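Local coordinates for protein eukaryotic initiation factor 4F subunit p150 (Saccharomyces cerevisiae, PDB 2VSO) that forms the scaffold of the cap-binding eIF4F complex, binds mRNA, and interacts with the poly(A)-binding protein to stimulate translation initiation, at residues N45-E50 with S93-Q98. Numbering follows the deposited sequence.
Sequences NKLTLE and SSMYAQ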
loop_
_atom_site.group_PDB
_atom_site.type_symbol
_atom_site.label_atom_id
_atom_site.label_comp_id
_atom_site.label_asym_id
_atom_site.label_seq_id
_atom_site.Cartn_x
_atom_site.Cartn_y
_atom_site.Cartn_z
ATOM N N ASN C 45 -17.260 -7.797 -3.499
ATOM C CA ASN C 45 -16.652 -7.099 -2.367
ATOM C C ASN C 45 -16.074 -8.076 -1.355
ATOM O O ASN C 45 -15.188 -7.724 -0.585
ATOM C CB ASN C 45 -17.681 -6.217 -1.645
ATOM C CG ASN C 45 -18.000 -4.942 -2.400
ATOM O OD1 ASN C 45 -17.170 -4.412 -3.156
ATOM N ND2 ASN C 45 -19.220 -4.443 -2.200
ATOM N N LYS C 46 -16.593 -9.300 -1.354
ATOM C CA LYS C 46 -16.189 -10.324 -0.393
ATOM C C LYS C 46 -15.082 -11.217 -0.937
ATOM O O LYS C 46 -14.520 -12.028 -0.204
ATOM C CB LYS C 46 -17.378 -11.219 -0.030
ATOM C CG LYS C 46 -18.515 -10.517 0.602
ATOM C CD LYS C 46 -19.606 -11.503 1.000
ATOM C CE LYS C 46 -20.572 -10.851 1.972
ATOM N NZ LYS C 46 -21.721 -11.719 2.261
ATOM N N LEU C 47 -14.786 -11.084 -2.222
ATOM C CA LEU C 47 -13.806 -11.956 -2.854
ATOM C C LEU C 47 -12.409 -11.729 -2.292
ATOM O O LEU C 47 -11.790 -10.693 -2.531
ATOM C CB LEU C 47 -13.792 -11.773 -4.371
ATOM C CG LEU C 47 -12.917 -12.816 -5.068
ATOM C CD1 LEU C 47 -13.545 -14.197 -4.966
ATOM C CD2 LEU C 47 -12.656 -12.448 -6.523
ATOM N N THR C 48 -11.922 -12.700 -1.532
ATOM C CA THR C 48 -10.530 -12.698 -1.099
ATOM C C THR C 48 -9.912 -14.049 -1.409
ATOM O O THR C 48 -10.595 -14.983 -1.829
ATOM C CB THR C 48 -10.399 -12.419 0.393
ATOM O OG1 THR C 48 -10.960 -13.507 1.136
ATOM C CG2 THR C 48 -11.127 -11.142 0.746
ATOM N N LEU C 49 -8.613 -14.158 -1.201
ATOM C CA LEU C 49 -7.950 -15.420 -1.437
ATOM C C LEU C 49 -8.510 -16.462 -0.478
ATOM O O LEU C 49 -8.844 -17.576 -0.874
ATOM C CB LEU C 49 -6.450 -15.270 -1.240
ATOM C CG LEU C 49 -5.660 -16.515 -1.623
ATOM C CD1 LEU C 49 -6.125 -17.033 -2.979
ATOM C CD2 LEU C 49 -4.168 -16.216 -1.621
ATOM N N GLU C 50 -8.616 -16.090 0.787
ATOM C CA GLU C 50 -9.136 -16.990 1.804
ATOM C C GLU C 50 -10.527 -17.530 1.429
ATOM O O GLU C 50 -10.722 -18.743 1.360
ATOM C CB GLU C 50 -9.172 -16.280 3.162
ATOM C CG GLU C 50 -9.682 -17.133 4.311
ATOM C CD GLU C 50 -9.679 -16.395 5.647
ATOM O OE1 GLU C 50 -10.638 -16.566 6.428
ATOM O OE2 GLU C 50 -8.721 -15.639 5.913
ATOM N N SER C 93 -6.886 -7.746 -9.784
ATOM C CA SER C 93 -7.088 -8.179 -11.172
ATOM C C SER C 93 -6.893 -9.678 -11.412
ATOM O O SER C 93 -7.594 -10.262 -12.241
ATOM C CB SER C 93 -6.186 -7.407 -12.146
ATOM O OG SER C 93 -6.880 -6.389 -12.859
ATOM N N SER C 94 -5.958 -10.299 -10.699
ATOM C CA SER C 94 -5.504 -11.649 -11.045
ATOM C C SER C 94 -6.359 -12.697 -10.356
ATOM O O SER C 94 -6.513 -13.824 -10.832
ATOM C CB SER C 94 -4.028 -11.843 -10.677
ATOM O OG SER C 94 -3.896 -12.052 -9.286
ATOM N N MET C 95 -6.907 -12.300 -9.221
ATOM C CA MET C 95 -7.874 -13.093 -8.472
ATOM C C MET C 95 -9.229 -13.057 -9.193
ATOM O O MET C 95 -9.934 -14.058 -9.274
ATOM C CB MET C 95 -7.999 -12.519 -7.061
ATOM C CG MET C 95 -8.967 -13.217 -6.156
ATOM S SD MET C 95 -9.163 -12.182 -4.692
ATOM C CE MET C 95 -7.494 -12.214 -4.062
ATOM N N TYR C 96 -9.581 -11.894 -9.729
ATOM C CA TYR C 96 -10.780 -11.769 -10.539
ATOM C C TYR C 96 -10.602 -12.555 -11.820
ATOM O O TYR C 96 -11.539 -13.180 -12.318
ATOM C CB TYR C 96 -11.043 -10.310 -10.867
ATOM C CG TYR C 96 -11.477 -9.503 -9.681
ATOM C CD1 TYR C 96 -12.561 -9.891 -8.919
ATOM C CD2 TYR C 96 -10.796 -8.353 -9.313
ATOM C CE1 TYR C 96 -12.962 -9.150 -7.822
ATOM C CE2 TYR C 96 -11.198 -7.605 -8.230
ATOM C CZ TYR C 96 -12.279 -8.006 -7.492
ATOM O OH TYR C 96 -12.673 -7.265 -6.404
ATOM N N ALA C 97 -9.382 -12.518 -12.344
ATOM C CA ALA C 97 -9.041 -13.263 -13.538
ATOM C C ALA C 97 -9.185 -14.762 -13.270
ATOM O O ALA C 97 -9.523 -15.524 -14.167
ATOM C CB ALA C 97 -7.640 -12.900 -14.001
ATOM N N GLN C 98 -8.964 -15.177 -12.026
ATOM C CA GLN C 98 -9.174 -16.567 -11.665
ATOM C C GLN C 98 -10.660 -16.893 -11.567
ATOM O O GLN C 98 -11.095 -17.988 -11.934
ATOM C CB GLN C 98 -8.500 -16.889 -10.343
ATOM C CG GLN C 98 -7.070 -17.358 -10.483
ATOM C CD GLN C 98 -6.361 -17.459 -9.151
ATOM O OE1 GLN C 98 -6.947 -17.876 -8.146
ATOM N NE2 GLN C 98 -5.090 -17.075 -9.133
#
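The phenol OH of Tyr-96 is hydrogen-bonded to Glu-89 and, weakly, to the backbone carbonyl of Leu-44, so a tyrosine can keep its ring in a buried site while its polar end is satisfied. Leu-47 CD2 comes obliquely to that ring, 3.5 Å from Tyr-96 CD1. The same methyl lies 3.8 Å from Met-95 CG, and the branched leucine thus bridges two neighbouring side chains of helix 93-106. This is the all-helical, HEAT-type MIF4G domain, the eIF4A-binding middle part of eIF4G, and here the loop between helices 33-45 and 52-64 rests on helix 93-106. Met-95 is long and unbranched, and its extended chain carries SD to 3.7 Å from Leu-47 O. A turn at chi3 (-63°) then sets CE 3.6 Å from Leu-49 N, both being van der Waals contacts of the thioether with the loop backbone. With an alanine here, the loss of SD and CE would probably leave a gap between helix 93-106 and the loop, with the tyrosine ring as Leu-47's main contact on this helix. On the loop, Thr-48 OG1 bonds to Met-51 N and to a polar side chain of another protein, while Leu-47 O accepts from a basic side chain of that protein, probably eIF4A.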